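Local coordinates for ribosomal RNA processing protein 6 (Trypanosoma brucei brucei, PDB 4NLC) that probably trims RNA from its 3' end as a 3'-5' exoribonuclease in ribosomal RNA processing, its catalytic core being the part described here, at residues E90-V95 / N143-H149; A136-P142 / L164-N168; L169-S173 / V229-L233. The protein carries 1 engineered substitution. One frame throughout, in Å; residues are numbered along the deposited sequence.

Contact 1: E90-V95 / N143-H149; sequences ETEIAV and NIVKVFH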
loop_
_atom_site.group_PDB
_atom_site.type_symbol
_atom_site.label_atom_id
_atom_site.label_comp_id
_atom_site.label_asym_id
_atom_site.label_seq_id
_atom_site.Cartn_x
_atom_site.Cartn_y
_atom_site.Cartn_z
ATOM N N GLU A 90 15.103 17.854 -10.109
ATOM C CA GLU A 90 15.791 16.555 -10.189
ATOM C C GLU A 90 15.397 15.790 -11.455
ATOM O O GLU A 90 14.319 16.007 -12.000
ATOM C CB GLU A 90 15.472 15.704 -8.944
ATOM C CG GLU A 90 15.714 16.406 -7.609
ATOM C CD GLU A 90 17.150 16.792 -7.285
ATOM O OE1 GLU A 90 17.336 17.781 -6.541
ATOM O OE2 GLU A 90 18.087 16.111 -7.760
ATOM N N THR A 91 16.270 14.915 -11.934
ATOM C CA THR A 91 15.991 14.077 -13.116
ATOM C C THR A 91 15.593 12.653 -12.681
ATOM O O THR A 91 15.085 11.871 -13.485
ATOM C CB THR A 91 17.179 14.090 -14.094
ATOM O OG1 THR A 91 18.357 13.702 -13.391
ATOM C CG2 THR A 91 17.376 15.453 -14.760
ATOM N N GLU A 92 15.843 12.322 -11.412
ATOM C CA GLU A 92 15.494 11.052 -10.800
ATOM C C GLU A 92 15.386 11.174 -9.289
ATOM O O GLU A 92 16.220 11.821 -8.648
ATOM C CB GLU A 92 16.397 9.869 -11.225
ATOM C CG GLU A 92 17.826 9.892 -10.716
ATOM C CD GLU A 92 18.784 10.773 -11.484
ATOM O OE1 GLU A 92 18.583 10.953 -12.708
ATOM O OE2 GLU A 92 19.720 11.311 -10.849
ATOM N N ILE A 93 14.328 10.559 -8.728
ATOM C CA ILE A 93 14.066 10.570 -7.282
ATOM C C ILE A 93 13.714 9.170 -6.885
ATOM O O ILE A 93 13.164 8.437 -7.716
ATOM C CB ILE A 93 12.952 11.584 -6.861
ATOM C CG1 ILE A 93 11.530 11.121 -7.314
ATOM C CG2 ILE A 93 13.268 13.036 -7.318
ATOM C CD1 ILE A 93 10.335 12.025 -6.865
ATOM N N ALA A 94 14.018 8.794 -5.619
ATOM C CA ALA A 94 13.722 7.461 -5.069
ATOM C C ALA A 94 12.551 7.637 -4.136
ATOM O O ALA A 94 12.550 8.566 -3.327
ATOM C CB ALA A 94 14.916 6.918 -4.309
ATOM N N VAL A 95 11.527 6.786 -4.288
ATOM C CA VAL A 95 10.311 6.864 -3.505
ATOM C C VAL A 95 9.983 5.505 -2.863
ATOM O O VAL A 95 10.217 4.444 -3.454
ATOM C CB VAL A 95 9.104 7.412 -4.343
ATOM C CG1 VAL A 95 7.884 7.705 -3.453
ATOM C CG2 VAL A 95 9.474 8.656 -5.172
ATOM N N ASN A 143 10.095 13.879 -17.437
ATOM C CA ASN A 143 11.555 14.036 -17.408
ATOM C C ASN A 143 12.158 13.693 -16.048
ATOM O O ASN A 143 13.363 13.789 -15.867
ATOM C CB ASN A 143 11.973 15.422 -17.888
ATOM C CG ASN A 143 13.432 15.497 -18.275
ATOM O OD1 ASN A 143 13.936 14.688 -19.066
ATOM N ND2 ASN A 143 14.158 16.434 -17.674
ATOM N N ILE A 144 11.324 13.300 -15.096
ATOM C CA ILE A 144 11.788 12.914 -13.772
ATOM C C ILE A 144 11.504 11.458 -13.643
ATOM O O ILE A 144 10.332 11.064 -13.701
ATOM C CB ILE A 144 11.135 13.726 -12.594
ATOM C CG1 ILE A 144 11.334 15.262 -12.775
ATOM C CG2 ILE A 144 11.648 13.221 -11.200
ATOM C CD1 ILE A 144 10.658 16.165 -11.729
ATOM N N VAL A 145 12.560 10.640 -13.459
ATOM C CA VAL A 145 12.349 9.201 -13.223
ATOM C C VAL A 145 12.025 9.000 -11.734
ATOM O O VAL A 145 12.755 9.509 -10.869
ATOM C CB VAL A 145 13.545 8.331 -13.698
ATOM C CG1 VAL A 145 13.412 6.878 -13.211
ATOM C CG2 VAL A 145 13.664 8.367 -15.213
ATOM N N LYS A 146 10.932 8.259 -11.432
ATOM C CA LYS A 146 10.565 7.910 -10.051
ATOM C C LYS A 146 10.981 6.466 -9.845
ATOM O O LYS A 146 10.411 5.556 -10.444
ATOM C CB LYS A 146 9.058 8.056 -9.794
ATOM C CG LYS A 146 8.549 9.483 -9.452
ATOM C CD LYS A 146 8.674 10.508 -10.580
ATOM C CE LYS A 146 7.800 10.171 -11.775
ATOM N NZ LYS A 146 7.737 11.277 -12.772
ATOM N N VAL A 147 12.011 6.270 -9.046
ATOM C CA VAL A 147 12.567 4.966 -8.710
ATOM C C VAL A 147 11.868 4.407 -7.441
ATOM O O VAL A 147 11.916 5.014 -6.364
ATOM C CB VAL A 147 14.111 5.041 -8.506
ATOM C CG1 VAL A 147 14.719 3.647 -8.282
ATOM C CG2 VAL A 147 14.800 5.748 -9.662
ATOM N N PHE A 148 11.264 3.238 -7.565
ATOM C CA PHE A 148 10.680 2.536 -6.422
ATOM C C PHE A 148 11.297 1.148 -6.396
ATOM O O PHE A 148 11.709 0.653 -7.441
ATOM C CB PHE A 148 9.168 2.377 -6.625
ATOM C CG PHE A 148 8.277 3.561 -6.352
ATOM C CD1 PHE A 148 8.185 4.611 -7.266
ATOM C CD2 PHE A 148 7.456 3.586 -5.231
ATOM C CE1 PHE A 148 7.270 5.669 -7.065
ATOM C CE2 PHE A 148 6.545 4.636 -5.030
ATOM C CZ PHE A 148 6.445 5.658 -5.962
ATOM N N HIS A 149 11.277 0.480 -5.253
ATOM C CA HIS A 149 11.758 -0.902 -5.179
ATOM C C HIS A 149 10.572 -1.835 -4.852
ATOM O O HIS A 149 10.140 -1.885 -3.711
ATOM C CB HIS A 149 12.889 -1.062 -4.149
ATOM C CG HIS A 149 13.568 -2.390 -4.264
ATOM N ND1 HIS A 149 14.743 -2.536 -4.967
ATOM C CD2 HIS A 149 13.163 -3.607 -3.835
ATOM C CE1 HIS A 149 15.030 -3.824 -4.919
ATOM N NE2 HIS A 149 14.107 -4.505 -4.253
HETATM O O HOH W 1 15.451 12.083 -16.322
HETATM O O HOH W 2 10.493 1.830 -2.905
#
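Residues Thr91 to Val95 and Val145 to Val147 pair as parallel neighbours in the central sheet of the RNase H-like exonuclease domain; the axes of segments 92-95 and 145-148 come within 4.6 Å, at 29°. Four hydrogen bonds zigzag between them: Thr91 O accepts from Val145 N, Val145 O from Ile93 N, Ile93 O from Val147 N, and Val147 O from Val95 N.

On the face covered by helix 226-238, Ala94 and Val147 touch Leu226 and Val145 touches Tyr230; Glu92 only starts on this face, its carboxylate pairing with Arg117 and Gln54. On the other face Ile93 and Lys146 run side by side, CG1 of Ile93 lying 4.0 Å from CG of Lys146. The lysine chain bends back at chi2 (66°) and chi3 (65°), which brings NZ to Ile144 O; Val138 O and Val167 O also accept from this buried amine, which probably offsets the cost of burying its charge.

Val95 sits over one face of the Phe148 ring, a CH-pi contact with CB 3.8 Å from the ring centroid. Just beyond, one water donates to Val95 O at 2.7 Å and accepts from His149 N at 2.8 Å.

Contact 2: A136-P142 / L164-N168; sequences APVFLQP and LYIVN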
loop_
_atom_site.group_PDB
_atom_site.type_symbol
_atom_site.label_atom_id
_atom_site.label_comp_id
_atom_site.label_asym_id
_atom_site.label_seq_id
_atom_site.Cartn_x
_atom_site.Cartn_y
_atom_site.Cartn_z
ATOM N N ALA A 136 1.288 15.779 -7.741
ATOM C CA ALA A 136 0.981 15.414 -9.138
ATOM C C ALA A 136 1.947 16.045 -10.193
ATOM O O ALA A 136 2.314 15.333 -11.121
ATOM C CB ALA A 136 -0.480 15.712 -9.486
ATOM N N PRO A 137 2.480 17.284 -10.073
ATOM C CA PRO A 137 3.452 17.747 -11.098
ATOM C C PRO A 137 4.748 16.907 -11.110
ATOM O O PRO A 137 5.301 16.667 -12.172
ATOM C CB PRO A 137 3.729 19.197 -10.685
ATOM C CG PRO A 137 2.543 19.605 -9.879
ATOM C CD PRO A 137 2.194 18.371 -9.107
ATOM N N VAL A 138 5.195 16.420 -9.947
ATOM C CA VAL A 138 6.395 15.584 -9.842
ATOM C C VAL A 138 6.104 14.185 -10.377
ATOM O O VAL A 138 6.831 13.719 -11.256
ATOM C CB VAL A 138 7.019 15.558 -8.407
ATOM C CG1 VAL A 138 8.226 14.613 -8.334
ATOM C CG2 VAL A 138 7.432 16.957 -7.969
ATOM N N PHE A 139 5.046 13.514 -9.860
ATOM C CA PHE A 139 4.737 12.158 -10.303
ATOM C C PHE A 139 4.366 12.049 -11.793
ATOM O O PHE A 139 4.666 11.024 -12.400
ATOM C CB PHE A 139 3.675 11.492 -9.418
ATOM C CG PHE A 139 4.163 11.108 -8.043
ATOM C CD1 PHE A 139 5.016 10.026 -7.865
ATOM C CD2 PHE A 139 3.758 11.816 -6.922
ATOM C CE1 PHE A 139 5.482 9.675 -6.583
ATOM C CE2 PHE A 139 4.222 11.459 -5.641
ATOM C CZ PHE A 139 5.066 10.378 -5.484
ATOM N N LEU A 140 3.743 13.094 -12.370
ATOM C CA LEU A 140 3.323 13.171 -13.776
ATOM C C LEU A 140 4.410 13.660 -14.717
ATOM O O LEU A 140 4.246 13.519 -15.926
ATOM C CB LEU A 140 2.053 14.044 -13.948
ATOM C CG LEU A 140 0.742 13.528 -13.295
ATOM C CD1 LEU A 140 -0.425 14.503 -13.566
ATOM C CD2 LEU A 140 0.375 12.139 -13.797
ATOM N N GLN A 141 5.505 14.250 -14.183
ATOM C CA GLN A 141 6.604 14.821 -14.967
ATOM C C GLN A 141 7.386 13.720 -15.677
ATOM O O GLN A 141 8.087 12.965 -15.011
ATOM C CB GLN A 141 7.490 15.716 -14.068
ATOM C CG GLN A 141 8.663 16.489 -14.707
ATOM C CD GLN A 141 8.443 17.149 -16.030
ATOM O OE1 GLN A 141 7.872 18.233 -16.138
ATOM N NE2 GLN A 141 9.017 16.570 -17.046
ATOM N N PRO A 142 7.286 13.624 -17.030
ATOM C CA PRO A 142 8.020 12.578 -17.746
ATOM C C PRO A 142 9.544 12.684 -17.694
ATOM O O PRO A 142 10.220 11.690 -17.921
ATOM C CB PRO A 142 7.499 12.704 -19.185
ATOM C CG PRO A 142 7.030 14.088 -19.304
ATOM C CD PRO A 142 6.516 14.478 -17.963
ATOM N N LEU A 164 -2.768 9.804 -6.976
ATOM C CA LEU A 164 -1.424 9.961 -7.544
ATOM C C LEU A 164 -1.047 8.809 -8.484
ATOM O O LEU A 164 -1.285 7.636 -8.181
ATOM C CB LEU A 164 -0.343 10.197 -6.453
ATOM C CG LEU A 164 -0.440 11.527 -5.695
ATOM C CD1 LEU A 164 0.551 11.597 -4.533
ATOM C CD2 LEU A 164 -0.214 12.691 -6.618
ATOM N N TYR A 165 -0.451 9.172 -9.640
ATOM C CA TYR A 165 -0.065 8.297 -10.742
ATOM C C TYR A 165 1.357 8.605 -11.234
ATOM O O TYR A 165 1.744 9.779 -11.359
ATOM C CB TYR A 165 -1.071 8.440 -11.892
ATOM C CG TYR A 165 -2.495 8.125 -11.483
ATOM C CD1 TYR A 165 -3.328 9.116 -10.955
ATOM C CD2 TYR A 165 -3.011 6.841 -11.619
ATOM C CE1 TYR A 165 -4.633 8.829 -10.565
ATOM C CE2 TYR A 165 -4.327 6.553 -11.274
ATOM C CZ TYR A 165 -5.121 7.539 -10.707
ATOM O OH TYR A 165 -6.407 7.243 -10.349
ATOM N N ILE A 166 2.117 7.527 -11.539
ATOM C CA ILE A 166 3.525 7.603 -11.902
ATOM C C ILE A 166 3.784 7.527 -13.411
ATOM O O ILE A 166 3.535 6.510 -14.047
ATOM C CB ILE A 166 4.358 6.550 -11.116
ATOM C CG1 ILE A 166 3.905 6.454 -9.644
ATOM C CG2 ILE A 166 5.840 6.905 -11.183
ATOM C CD1 ILE A 166 4.043 5.006 -9.018
ATOM N N VAL A 167 4.299 8.625 -13.964
ATOM C CA VAL A 167 4.720 8.737 -15.348
ATOM C C VAL A 167 6.249 8.538 -15.270
ATOM O O VAL A 167 6.944 9.295 -14.597
ATOM C CB VAL A 167 4.312 10.105 -15.974
ATOM C CG1 VAL A 167 4.958 10.305 -17.344
ATOM C CG2 VAL A 167 2.791 10.235 -16.076
ATOM N N ASN A 168 6.740 7.482 -15.901
ATOM C CA ASN A 168 8.142 7.067 -15.916
ATOM C C ASN A 168 8.611 6.511 -14.568
ATOM O O ASN A 168 9.546 7.003 -13.918
ATOM C CB ASN A 168 9.085 8.120 -16.476
ATOM C CG ASN A 168 9.155 8.029 -17.976
ATOM O OD1 ASN A 168 8.979 6.954 -18.579
ATOM N ND2 ASN A 168 9.393 9.146 -18.614
#
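Phe139 and Leu140, of the short helix 136-140, lie against the extended loop 164-168, and a backbone bond ties the two together: Val167 N donates to Phe139 O (2.9 Å, 175° at the hydrogen).

The Phe139 side chain starts close to the loop, its CB 3.2 Å from Tyr165 O. With CG beside the backbone N and anti to the carbonyl carbon (chi1 -72°), the ring projects across the loop, between Leu164 and Ile166. CD1 meets CG1 of Ile166, whose chain points the same way, while CD2 and then CE2 meet Leu164, CE2 being 3.8 Å from its CD1. Leu164 crosses the phenylalanine at about a right angle, and its other methyl, CD2, rests 3.6 Å from Ala136 N. A broad apolar ring suits this place, since it can touch both loop residues at once.

Leu140 brings CD2 to 3.8 Å from Val167 CG2, and the compact, branched valine also sets its CB over Leu140 O. Asn168 has a left-handed backbone conformation, which asparagine tolerates better than most residues. Its ND2 donates to Pro142 O at 2.8 Å, in the carbonyl plane and on a lone pair, and also to Ser49 O.

Around the contact, Leu164 and Ile166 pack on helix 152-162, Ile166 also touches strand 145-148, and Val138 of the short helix faces helix 77-87.

Contact 3: L169-S173 / V229-L233; sequences LFDTS and VYDRL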
loop_
_atom_site.group_PDB
_atom_site.type_symbol
_atom_site.label_atom_id
_atom_site.label_comp_id
_atom_site.label_asym_id
_atom_site.label_seq_id
_atom_site.Cartn_x
_atom_site.Cartn_y
_atom_site.Cartn_z
ATOM N N LEU A 169 7.954 5.420 -14.203
ATOM C CA LEU A 169 8.298 4.626 -13.064
ATOM C C LEU A 169 9.466 3.738 -13.477
ATOM O O LEU A 169 9.510 3.243 -14.613
ATOM C CB LEU A 169 7.090 3.714 -12.669
ATOM C CG LEU A 169 7.357 2.592 -11.622
ATOM C CD1 LEU A 169 7.600 3.170 -10.254
ATOM C CD2 LEU A 169 6.203 1.603 -11.562
ATOM N N PHE A 170 10.420 3.563 -12.561
ATOM C CA PHE A 170 11.480 2.574 -12.713
ATOM C C PHE A 170 11.459 1.738 -11.433
ATOM O O PHE A 170 11.605 2.278 -10.340
ATOM C CB PHE A 170 12.869 3.153 -13.022
ATOM C CG PHE A 170 13.870 2.067 -13.376
ATOM C CD1 PHE A 170 14.572 1.390 -12.382
ATOM C CD2 PHE A 170 14.107 1.717 -14.705
ATOM C CE1 PHE A 170 15.511 0.407 -12.713
ATOM C CE2 PHE A 170 15.053 0.744 -15.031
ATOM C CZ PHE A 170 15.733 0.080 -14.031
ATOM N N ASP A 171 11.225 0.432 -11.576
ATOM C CA ASP A 171 11.146 -0.477 -10.443
ATOM C C ASP A 171 12.432 -1.309 -10.369
ATOM O O ASP A 171 12.682 -2.143 -11.242
ATOM C CB ASP A 171 9.885 -1.353 -10.550
ATOM C CG ASP A 171 9.571 -2.185 -9.306
ATOM O OD1 ASP A 171 10.526 -2.669 -8.647
ATOM O OD2 ASP A 171 8.387 -2.427 -9.049
ATOM N N THR A 172 13.248 -1.061 -9.332
ATOM C CA THR A 172 14.541 -1.727 -9.141
ATOM C C THR A 172 14.394 -3.238 -8.817
ATOM O O THR A 172 15.331 -4.007 -9.054
ATOM C CB THR A 172 15.422 -0.980 -8.116
ATOM O OG1 THR A 172 14.650 -0.653 -6.972
ATOM C CG2 THR A 172 16.031 0.276 -8.687
ATOM N N SER A 173 13.223 -3.659 -8.315
ATOM C CA SER A 173 12.977 -5.062 -8.043
ATOM C C SER A 173 12.750 -5.784 -9.392
ATOM O O SER A 173 13.281 -6.876 -9.587
ATOM C CB SER A 173 11.793 -5.226 -7.093
ATOM O OG SER A 173 11.507 -6.598 -6.887
ATOM N N VAL A 229 21.655 2.317 -6.151
ATOM C CA VAL A 229 21.218 0.972 -6.569
ATOM C C VAL A 229 20.710 1.071 -8.006
ATOM O O VAL A 229 21.096 0.273 -8.862
ATOM C CB VAL A 229 20.157 0.392 -5.572
ATOM C CG1 VAL A 229 19.355 -0.757 -6.184
ATOM C CG2 VAL A 229 20.828 -0.053 -4.272
ATOM N N TYR A 230 19.897 2.105 -8.274
ATOM C CA TYR A 230 19.350 2.411 -9.595
ATOM C C TYR A 230 20.497 2.548 -10.645
ATOM O O TYR A 230 20.446 1.901 -11.685
ATOM C CB TYR A 230 18.492 3.701 -9.510
ATOM C CG TYR A 230 18.090 4.288 -10.845
ATOM C CD1 TYR A 230 17.255 3.585 -11.716
ATOM C CD2 TYR A 230 18.465 5.580 -11.202
ATOM C CE1 TYR A 230 16.823 4.145 -12.919
ATOM C CE2 TYR A 230 18.034 6.156 -12.403
ATOM C CZ TYR A 230 17.217 5.429 -13.261
ATOM O OH TYR A 230 16.832 5.950 -14.470
ATOM N N ASP A 231 21.532 3.356 -10.339
ATOM C CA ASP A 231 22.710 3.571 -11.195
ATOM C C ASP A 231 23.438 2.233 -11.479
ATOM O O ASP A 231 23.715 1.914 -12.631
ATOM C CB ASP A 231 23.687 4.554 -10.526
ATOM C CG ASP A 231 23.254 5.997 -10.408
ATOM O OD1 ASP A 231 22.270 6.380 -11.067
ATOM O OD2 ASP A 231 23.928 6.756 -9.694
ATOM N N ARG A 232 23.668 1.428 -10.437
ATOM C CA ARG A 232 24.323 0.119 -10.550
ATOM C C ARG A 232 23.526 -0.908 -11.385
ATOM O O ARG A 232 24.118 -1.628 -12.202
ATOM C CB ARG A 232 24.661 -0.426 -9.158
ATOM C CG ARG A 232 25.785 0.358 -8.430
ATOM C CD ARG A 232 27.197 0.131 -8.968
ATOM N NE ARG A 232 27.598 -1.283 -8.941
ATOM C CZ ARG A 232 28.102 -1.917 -7.885
ATOM N NH1 ARG A 232 28.298 -1.269 -6.739
ATOM N NH2 ARG A 232 28.415 -3.202 -7.966
ATOM N N LEU A 233 22.181 -0.954 -11.206
ATOM C CA LEU A 233 21.316 -1.852 -11.994
ATOM C C LEU A 233 21.255 -1.425 -13.464
ATOM O O LEU A 233 21.227 -2.285 -14.341
ATOM C CB LEU A 233 19.917 -1.956 -11.395
ATOM C CG LEU A 233 19.839 -2.665 -10.044
ATOM C CD1 LEU A 233 18.462 -2.492 -9.423
ATOM C CD2 LEU A 233 20.186 -4.125 -10.182
#
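Val229, Tyr230 and Leu233 form the side of helix 226-238 that meets Phe170 and Thr172, where strand 169-171 passes into helix 172-178. Apolar and aromatic touches alone join the two segments.

Val229 comes first and contributes little, its CG1 lying 4.3 Å from Thr172 CG2. Tyr230 does much more. Because CG is anti to the backbone N (chi1 168°), the ring leaves the helix toward the strand and turns its edge to the face of Phe170. This is a T-shaped pair, with centroids 5.0 Å apart and planes at 70°. CE1 of Tyr230 stands above the Phe170 ring, off-centre toward the rim, and CD1 comes within 3.5 Å of Phe170 CD1. A tyrosine suits the spot: its carbon edge meets the aromatic face while OH is hydrogen-bonded to Gln54 OE1.

One turn after Val229, Leu233 donates its N to Val229 O in the regular helical pattern. Its CD1 reaches 3.6 Å from Thr172 CB and 3.5 Å from Thr172 O, the two side chains crossing at about a right angle. Threonine works both ways here: CG2 packs against the helix, and OG1 is hydrogen-bonded to His149 ND1 and Phe148 O. Just before it, Asp171 is the N-cap of helix 172-178, its OD1 taking Ser173 N at 2.9 Å.

Helix 226-238 thus lies on one face of the sheet, over strands 92-100, 145-148 and 169-171, with helix 185-193 against Val229 and Leu233 and helix 249-261 packing on Phe170, whose ring also meets Phe254 edge-to-face.

Overall arrangement
All three contacts fall in the 3'-5' exonuclease region, and strand 145-148 brings them together. Contact 1 lies about 10 Å from contact 2 and about 9 Å from contact 3, centre to centre; the centres of contacts 2 and 3 are about 17 Å apart, and these two adjoin only through the sequence step from Asn168 to Leu169. Lys146 is the hub: its N lies 3.1 Å from Asn168 O of contact 2, and its O lies 2.9 Å from Phe170 N of contact 3. With Phe148 N, 3.0 Å from Phe170 O, this adds strand 169-171, one of the two outermost strands, and contact 3 fastens helix 226-238 to it. The engineered Ser321 is in none of the three contacts.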